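Extracellular solute-binding protein (Conexibacter woesei, PDB 4P98) probably binds a small solute, perhaps a nucleoside as in PnrA-like relatives, outside the cell membrane and delivers it to an ABC transporter. Local coordinates at residues A[91-94]-A[95-99]; A[256-260]-A[261-265]; A[293-296]-A[297-300]; A[299-302]-A[303-306]. All blocks are in the same frame, centred on the assembly; numbering follows the deposited sequence. Where two conformers were deposited one is given.

Contact 1: A[91-94]-A[95-99]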
# COMPACT_ATOMS: atom_id res chain seq x y z
N LEU A 91 -4.92 20.17 -5.43
CA LEU A 91 -6.13 20.70 -6.06
C LEU A 91 -6.13 22.22 -6.14
O LEU A 91 -6.62 22.79 -7.10
CB LEU A 91 -7.39 20.22 -5.34
CG LEU A 91 -7.59 18.70 -5.30
CD1 LEU A 91 -8.76 18.38 -4.40
CD2 LEU A 91 -7.84 18.17 -6.69
N ARG A 92 -5.58 22.89 -5.12
CA ARG A 92 -5.53 24.35 -5.10
C ARG A 92 -4.58 24.92 -6.16
O ARG A 92 -4.95 25.85 -6.89
CB ARG A 92 -5.11 24.85 -3.71
CG ARG A 92 -6.06 24.47 -2.58
CD ARG A 92 -5.63 25.16 -1.30
NE ARG A 92 -5.84 26.59 -1.47
CZ ARG A 92 -6.99 27.21 -1.24
NH1 ARG A 92 -8.04 26.54 -0.78
NH2 ARG A 92 -7.08 28.51 -1.46
N VAL A 93 -3.39 24.35 -6.25
CA VAL A 93 -2.38 24.83 -7.19
C VAL A 93 -2.79 24.51 -8.62
O VAL A 93 -2.56 25.31 -9.52
CB VAL A 93 -0.97 24.30 -6.85
CG1 VAL A 93 0.06 24.78 -7.85
CG2 VAL A 93 -0.58 24.77 -5.45
N ALA A 94 -3.44 23.37 -8.83
CA ALA A 94 -3.94 23.01 -10.16
C ALA A 94 -4.75 24.14 -10.81
O ALA A 94 -4.61 24.37 -12.01
CB ALA A 94 -4.78 21.73 -10.10
N THR A 95 -5.56 24.85 -10.02
CA THR A 95 -6.37 25.95 -10.54
C THR A 95 -5.51 27.11 -11.07
O THR A 95 -5.98 27.87 -11.90
CB THR A 95 -7.34 26.52 -9.49
OG1 THR A 95 -6.60 27.20 -8.46
CG2 THR A 95 -8.19 25.40 -8.86
N GLU A 96 -4.27 27.23 -10.60
CA GLU A 96 -3.35 28.28 -11.02
C GLU A 96 -2.62 27.99 -12.34
O GLU A 96 -2.12 28.91 -12.99
CB GLU A 96 -2.28 28.54 -9.95
CG GLU A 96 -2.80 28.89 -8.56
CD GLU A 96 -1.70 28.91 -7.50
OE1 GLU A 96 -0.50 28.99 -7.85
OE2 GLU A 96 -2.02 28.83 -6.30
N PHE A 97 -2.56 26.71 -12.72
CA PHE A 97 -1.76 26.28 -13.86
C PHE A 97 -2.59 25.33 -14.73
O PHE A 97 -2.37 24.12 -14.71
CB PHE A 97 -0.49 25.56 -13.39
CG PHE A 97 0.46 26.43 -12.62
CD1 PHE A 97 1.44 27.17 -13.27
CD2 PHE A 97 0.39 26.49 -11.23
CE1 PHE A 97 2.33 27.97 -12.55
CE2 PHE A 97 1.27 27.29 -10.51
CZ PHE A 97 2.25 28.02 -11.17
N PRO A 98 -3.53 25.89 -15.50
CA PRO A 98 -4.47 25.08 -16.29
C PRO A 98 -3.81 24.14 -17.30
O PRO A 98 -4.40 23.13 -17.65
CB PRO A 98 -5.33 26.12 -17.03
CG PRO A 98 -5.04 27.43 -16.40
CD PRO A 98 -3.73 27.34 -15.69
N ASP A 99 -2.62 24.49 -17.79
CA ASP A 99 -1.92 23.67 -18.78
C ASP A 99 -0.91 22.69 -18.16
O ASP A 99 -0.26 21.95 -18.89
CB ASP A 99 -1.21 24.56 -19.81
CG ASP A 99 -2.19 25.31 -20.70
OD1 ASP A 99 -3.32 24.82 -20.90
OD2 ASP A 99 -1.83 26.39 -21.20
O HOH W 1 -4.30 28.47 -5.46

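Contact 2: A[256-260]-A[261-265]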
# COMPACT_ATOMS: atom_id res chain seq x y z
N LEU A 256 1.40 9.53 -18.47
CA LEU A 256 2.29 9.93 -19.57
C LEU A 256 1.60 9.81 -20.92
O LEU A 256 1.71 10.70 -21.77
CB LEU A 256 3.57 9.10 -19.56
CG LEU A 256 4.48 9.15 -18.34
CD1 LEU A 256 5.83 8.56 -18.68
CD2 LEU A 256 4.65 10.55 -17.78
N GLU A 257 0.87 8.72 -21.12
CA GLU A 257 0.11 8.54 -22.36
C GLU A 257 -0.95 9.62 -22.56
O GLU A 257 -1.14 10.13 -23.68
CB GLU A 257 -0.51 7.15 -22.42
CG GLU A 257 0.50 6.08 -22.81
CD GLU A 257 0.96 6.26 -24.25
OE1 GLU A 257 0.14 6.01 -25.17
OE2 GLU A 257 2.10 6.69 -24.46
N GLN A 258 -1.65 9.96 -21.49
CA GLN A 258 -2.65 11.01 -21.53
C GLN A 258 -2.03 12.34 -21.93
O GLN A 258 -2.58 13.06 -22.76
CB GLN A 258 -3.33 11.15 -20.18
CG GLN A 258 -4.29 10.04 -19.85
CD GLN A 258 -4.75 10.10 -18.41
OE1 GLN A 258 -5.22 11.14 -17.93
NE2 GLN A 258 -4.62 8.98 -17.70
N ILE A 259 -0.89 12.67 -21.33
CA ILE A 259 -0.21 13.93 -21.63
C ILE A 259 0.23 13.93 -23.10
O ILE A 259 0.04 14.90 -23.81
CB ILE A 259 0.98 14.14 -20.67
CG1 ILE A 259 0.44 14.52 -19.29
CG2 ILE A 259 1.93 15.20 -21.18
CD1 ILE A 259 1.44 14.32 -18.18
N ARG A 260 0.78 12.81 -23.56
CA ARG A 260 1.25 12.71 -24.94
C ARG A 260 0.11 12.82 -25.97
O ARG A 260 0.31 13.39 -27.04
CB ARG A 260 2.08 11.44 -25.13
CG ARG A 260 3.49 11.60 -24.55
CD ARG A 260 4.19 10.27 -24.26
NE ARG A 260 5.56 10.51 -23.78
CZ ARG A 260 6.29 9.67 -23.04
NH1 ARG A 260 5.81 8.49 -22.66
NH2 ARG A 260 7.52 10.01 -22.67
N ALA A 261 -1.08 12.34 -25.62
CA ALA A 261 -2.23 12.38 -26.53
C ALA A 261 -3.10 13.63 -26.35
O ALA A 261 -4.00 13.85 -27.14
CB ALA A 261 -3.10 11.15 -26.34
N GLY A 262 -2.84 14.42 -25.31
CA GLY A 262 -3.68 15.55 -24.99
C GLY A 262 -5.00 15.20 -24.33
O GLY A 262 -5.95 15.96 -24.43
N THR A 263 -5.07 14.05 -23.65
CA THR A 263 -6.32 13.60 -23.03
C THR A 263 -6.32 13.62 -21.49
O THR A 263 -7.22 13.10 -20.85
CB THR A 263 -6.62 12.15 -23.45
OG1 THR A 263 -5.52 11.31 -23.09
CG2 THR A 263 -6.86 12.08 -24.94
N PHE A 264 -5.31 14.23 -20.89
CA PHE A 264 -5.19 14.23 -19.43
C PHE A 264 -6.30 14.99 -18.74
O PHE A 264 -6.72 16.05 -19.21
CB PHE A 264 -3.83 14.81 -19.02
CG PHE A 264 -3.48 14.56 -17.57
CD1 PHE A 264 -4.02 15.37 -16.57
CD2 PHE A 264 -2.63 13.53 -17.21
CE1 PHE A 264 -3.72 15.14 -15.23
CE2 PHE A 264 -2.32 13.30 -15.88
CZ PHE A 264 -2.86 14.11 -14.89
N GLY A 265 -6.78 14.45 -17.63
CA GLY A 265 -7.67 15.18 -16.74
C GLY A 265 -8.95 14.44 -16.38
O GLY A 265 -9.57 13.79 -17.23

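Contact 3: A[293-296]-A[297-300]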
# COMPACT_ATOMS: atom_id res chain seq x y z
N ASP A 293 2.51 -22.91 -5.50
CA ASP A 293 1.50 -22.23 -6.32
C ASP A 293 0.87 -21.01 -5.63
O ASP A 293 -0.26 -20.63 -5.96
CB ASP A 293 0.41 -23.23 -6.72
CG ASP A 293 -0.44 -23.67 -5.54
OD1 ASP A 293 -0.04 -23.42 -4.38
OD2 ASP A 293 -1.52 -24.26 -5.75
N LEU A 294 1.56 -20.40 -4.68
CA LEU A 294 0.93 -19.29 -3.93
C LEU A 294 0.49 -18.17 -4.86
O LEU A 294 -0.64 -17.69 -4.74
CB LEU A 294 1.84 -18.74 -2.83
CG LEU A 294 1.20 -17.62 -2.00
CD1 LEU A 294 -0.09 -18.08 -1.33
CD2 LEU A 294 2.20 -17.13 -0.96
N GLN A 295 1.37 -17.76 -5.77
CA GLN A 295 1.09 -16.67 -6.70
C GLN A 295 -0.10 -17.00 -7.59
O GLN A 295 -0.93 -16.13 -7.85
CB GLN A 295 2.32 -16.32 -7.55
CG GLN A 295 2.12 -15.10 -8.45
CD GLN A 295 1.86 -13.83 -7.66
OE1 GLN A 295 0.75 -13.28 -7.67
NE2 GLN A 295 2.87 -13.38 -6.95
N ALA A 296 -0.19 -18.25 -8.05
CA ALA A 296 -1.31 -18.70 -8.87
C ALA A 296 -2.62 -18.57 -8.09
O ALA A 296 -3.63 -18.15 -8.64
CB ALA A 296 -1.11 -20.14 -9.34
N ARG A 297 -2.59 -18.92 -6.81
CA ARG A 297 -3.78 -18.79 -5.97
C ARG A 297 -4.24 -17.34 -5.81
O ARG A 297 -5.44 -17.05 -5.80
CB ARG A 297 -3.55 -19.40 -4.60
CG ARG A 297 -3.23 -20.88 -4.60
CD ARG A 297 -3.41 -21.44 -3.22
NE ARG A 297 -2.64 -22.66 -3.02
CZ ARG A 297 -2.75 -23.44 -1.95
NH1 ARG A 297 -3.60 -23.14 -0.98
NH2 ARG A 297 -2.00 -24.54 -1.86
N VAL A 298 -3.29 -16.43 -5.66
CA VAL A 298 -3.60 -15.01 -5.53
C VAL A 298 -4.10 -14.44 -6.87
O VAL A 298 -5.05 -13.63 -6.90
CB VAL A 298 -2.36 -14.24 -5.04
CG1 VAL A 298 -2.54 -12.73 -5.19
CG2 VAL A 298 -2.07 -14.63 -3.60
N ASP A 299 -3.46 -14.85 -7.95
CA ASP A 299 -3.92 -14.50 -9.30
C ASP A 299 -5.36 -14.93 -9.52
O ASP A 299 -6.15 -14.17 -10.08
CB ASP A 299 -3.01 -15.12 -10.37
CG ASP A 299 -1.59 -14.55 -10.37
OD1 ASP A 299 -1.34 -13.49 -9.77
OD2 ASP A 299 -0.71 -15.18 -11.00
N ALA A 300 -5.73 -16.14 -9.09
CA ALA A 300 -7.10 -16.63 -9.27
C ALA A 300 -8.07 -15.83 -8.41
O ALA A 300 -9.17 -15.51 -8.85
CB ALA A 300 -7.20 -18.12 -8.95

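Contact 4: A[299-302]-A[303-306]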
# COMPACT_ATOMS: atom_id res chain seq x y z
N ASP A 299 -3.46 -14.85 -7.95
CA ASP A 299 -3.92 -14.50 -9.30
C ASP A 299 -5.36 -14.93 -9.52
O ASP A 299 -6.15 -14.17 -10.08
CB ASP A 299 -3.01 -15.12 -10.37
CG ASP A 299 -1.59 -14.55 -10.37
OD1 ASP A 299 -1.34 -13.49 -9.77
OD2 ASP A 299 -0.71 -15.18 -11.00
N ALA A 300 -5.73 -16.14 -9.09
CA ALA A 300 -7.10 -16.63 -9.27
C ALA A 300 -8.07 -15.83 -8.41
O ALA A 300 -9.17 -15.51 -8.85
CB ALA A 300 -7.20 -18.12 -8.95
N LEU A 301 -7.66 -15.49 -7.19
CA LEU A 301 -8.47 -14.62 -6.33
C LEU A 301 -8.76 -13.28 -7.01
O LEU A 301 -9.90 -12.80 -6.97
CB LEU A 301 -7.78 -14.39 -4.97
CG LEU A 301 -8.32 -13.24 -4.10
CD1 LEU A 301 -9.71 -13.56 -3.58
CD2 LEU A 301 -7.36 -12.92 -2.96
N SER A 302 -7.73 -12.69 -7.60
CA SER A 302 -7.88 -11.42 -8.30
C SER A 302 -8.89 -11.54 -9.44
O SER A 302 -9.72 -10.65 -9.64
CB SER A 302 -6.52 -10.98 -8.84
OG SER A 302 -6.63 -9.80 -9.60
N GLU A 303 -8.84 -12.66 -10.15
CA GLU A 303 -9.75 -12.92 -11.28
C GLU A 303 -11.20 -13.05 -10.81
O GLU A 303 -12.12 -12.49 -11.42
CB GLU A 303 -9.28 -14.18 -12.03
CG GLU A 303 -7.94 -14.01 -12.72
CD GLU A 303 -7.21 -15.31 -13.03
OE1 GLU A 303 -7.80 -16.41 -12.88
OE2 GLU A 303 -6.02 -15.25 -13.43
N ARG A 304 -11.41 -13.75 -9.69
CA ARG A 304 -12.74 -13.84 -9.09
C ARG A 304 -13.29 -12.47 -8.67
O ARG A 304 -14.49 -12.21 -8.80
CB ARG A 304 -12.76 -14.79 -7.90
CG ARG A 304 -12.46 -16.24 -8.27
CD ARG A 304 -12.93 -17.22 -7.20
NE ARG A 304 -12.28 -17.02 -5.90
CZ ARG A 304 -11.03 -17.38 -5.60
NH1 ARG A 304 -10.24 -17.97 -6.49
NH2 ARG A 304 -10.57 -17.15 -4.37
N LEU A 305 -12.42 -11.60 -8.18
CA LEU A 305 -12.83 -10.24 -7.83
C LEU A 305 -13.12 -9.43 -9.09
O LEU A 305 -14.09 -8.66 -9.14
CB LEU A 305 -11.76 -9.56 -6.98
CG LEU A 305 -11.70 -10.15 -5.57
CD1 LEU A 305 -10.40 -9.80 -4.86
CD2 LEU A 305 -12.87 -9.71 -4.73
N ALA A 306 -12.28 -9.58 -10.10
CA ALA A 306 -12.48 -8.86 -11.37
C ALA A 306 -13.85 -9.18 -12.00
O ALA A 306 -14.50 -8.30 -12.55
CB ALA A 306 -11.35 -9.17 -12.34

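Contact 1: A[91-94]-A[95-99]
Val93 and Phe97 lie side by side on the packed flank of this helix end, CG1 of Val93 sitting 3.8 Å from CD2 of Phe97. CG1 is anti to the backbone N of Val93 (chi1 178°), which sets that methyl beside the ring, while the carbonyl oxygen of Val93 comes to the ring edge, near its plane. Both side chains also press on helix 61-73, at Ile68 and Ala72, and Ala94 touches Val118 of the neighbouring strand. The end of helix 84-94 passes into a type I beta turn from Ala94 to Phe97, which leads the chain on to strand 101-105 of the parallel sheet, a helix-to-strand passage of the alpha/beta kind. Phe97 N closes the turn on Ala94 O at 3.2 Å, and Glu96 N donates one residue further back, to Val93 O at 2.8 Å.

The solvent side is looser and polar. Arg92 O is gripped by the hydroxyl of Thr95, whose OG1 donates over 2.6 Å, and more weakly by Thr95 N. A water bridges Arg92 O and Glu96 OE2, and this carboxylate, at the end of an extended chain, has its salt-bridge partner in Arg69 of helix 61-73. Were Glu96 an alanine, the Arg69 guanidinium would probably lose its mate and the water one of its two partners here. The guanidinium of Arg92 stays apart, its NE 6.6 Å from Glu96 OE2.

Contact 2: A[256-260]-A[261-265]
Gln258 O is the first-shell centre of this helix end, taking a bond of 2.8 Å from Thr263 N, a weak one of 3.4 Å from Thr263 OG1 and another weak one from Ala261 N. The threonine hydroxyl lies between its own backbone N and carbonyl carbon (chi1 57°), a rotation that brings OG1 back over the helix end, 3.6 Å from CB of Gln258, the two side chains crossing at about a right angle. Ala261 N meanwhile keeps its helical bond to Glu257 O at 2.9 Å.

Beside these polar bonds runs an apolar strip. CG1 of Ile259 meets CD2 of Phe264 at 3.8 Å, the two side chains lying side by side and pointing the same way, and the CB atoms of Gln258 and Phe264 approach to 3.9 Å.

A second shell holds these groups in place. Leu78 of strand 78-82 touches both Ile259 and Phe264, and the Phe264 ring meets that of His101 with planes about 55° apart. Arg260, on another side of the helix, donates through NH1 to the carbonyl oxygen of Asp48.

Gly262 is the first residue to leave helical angles; its positive phi of 76° favours glycine, and its N donates to Ile259 O at 3.3 Å. Positive phi together with bonds back into the last turn, closed by Thr263 N on Gln258 O, defines a Schellman motif, here ending helix 249-261 ahead of strand 268-271.

Contact 3: A[293-296]-A[297-300]
Asp293 OD1 takes two N-H groups from one guanidinium: Arg297 NE at 3.0 Å, with an N-H...O angle of 152°, and Arg297 NH2 in a weaker bond of 3.4 Å. NE also makes a weak bond to Asp293 OD2, completing a salt bridge between residues four apart. The flat groups stand almost perpendicular, their planes 84° apart: the carboxylate comes to the guanidinium edge, whereas NE meets OD1 from above the carboxylate plane. The arginine chain is extended from CG to NE (chi2 -164°), running back past the aspartate carbonyl, with CG 3.3 Å from Asp293 O. A methionine in place of Arg297 would probably leave the carboxylate of Asp293 without its opposite charge and free to turn. On another flank, Asp299 N donates to Gln295 O at 2.8 Å, while the Asp299 carboxylate has a long, weak ion pair with Arg276. Leu294 and Val298 form the buried flank, packed on Val135 of helix 125-137. Asp293 holds the N-cap position without a capping bond from its side chain; its carboxylate turns instead to an i to i+4 salt bridge, spanning the first turn of helix 294-307.

Contact 4: A[299-302]-A[303-306]
Arg304 curls back over the preceding turn and lays its guanidinium against Leu301. Its CB lies 3.6 Å from Leu301 O, and CG, anti to the carbonyl carbon (chi1 -65°), passes 3.4 Å from Ala300 O. The chain bends about its CG-CD bond (chi3 -61°), which folds the flat group back over the helix instead of letting it run outward. CZ then comes within 3.8 Å of Leu301 CA, which sits under one guanidinium face toward its rim. At the tip the two nitrogens part company: NH1 lies 3.6 Å from Ala300 O, with CB of Ala300 a little further off, and NH2 reaches CD1 of Leu301 at 3.8 Å, the side chains of Arg304 and Leu301 crossing at about a right angle. Phe134 of helix 125-137 and Glu309 of the following loop also touch the arginine.

Leu301 serves a second neighbour, its CD1 meeting CD1 of Leu305 at 4.0 Å, with both side chains alongside and pointing the same way. Tyr130 and Phe134 press on Leu301 from helix 125-137, and Leu310 touches both leucines. Toward the solvent, Glu303 extends back along the helix, its CG and carboxylate carbon near Asp299 O; its OE2 stays 5.8 Å from OD2 of Asp299, a like charge.

Beneath these side chains run regular i to i+4 backbone bonds, among them Arg304 N to Ala300 O at 3.0 Å. These bonds mark an alpha-helix, and the side chains make it amphipathic, its leucine side packed on helix 125-137 and on Leu310 in the loop following helix 294-307.

The four contacts fall into two groups in different parts of the fold; contacts 1 and 2 come in turn along the chain, before the overlapping pair 3 and 4. Contacts 1 and 2, with centres 16 Å apart and no touch, each end a helix that leads into a strand of the same six-stranded parallel sheet, 101-105 and 268-271 respectively. Contacts 3 and 4 share helix 294-307 and its residues Asp299 and Ala300, and both pack on helix 125-137; their centres are 9 Å apart. The centres of contacts 1 and 3 are about 43 Å apart, on opposite sides of the chain's centre. Two separate parallel sheets fit the two-lobed periplasmic-binding-protein fold, in which solute is usually held between the lobes.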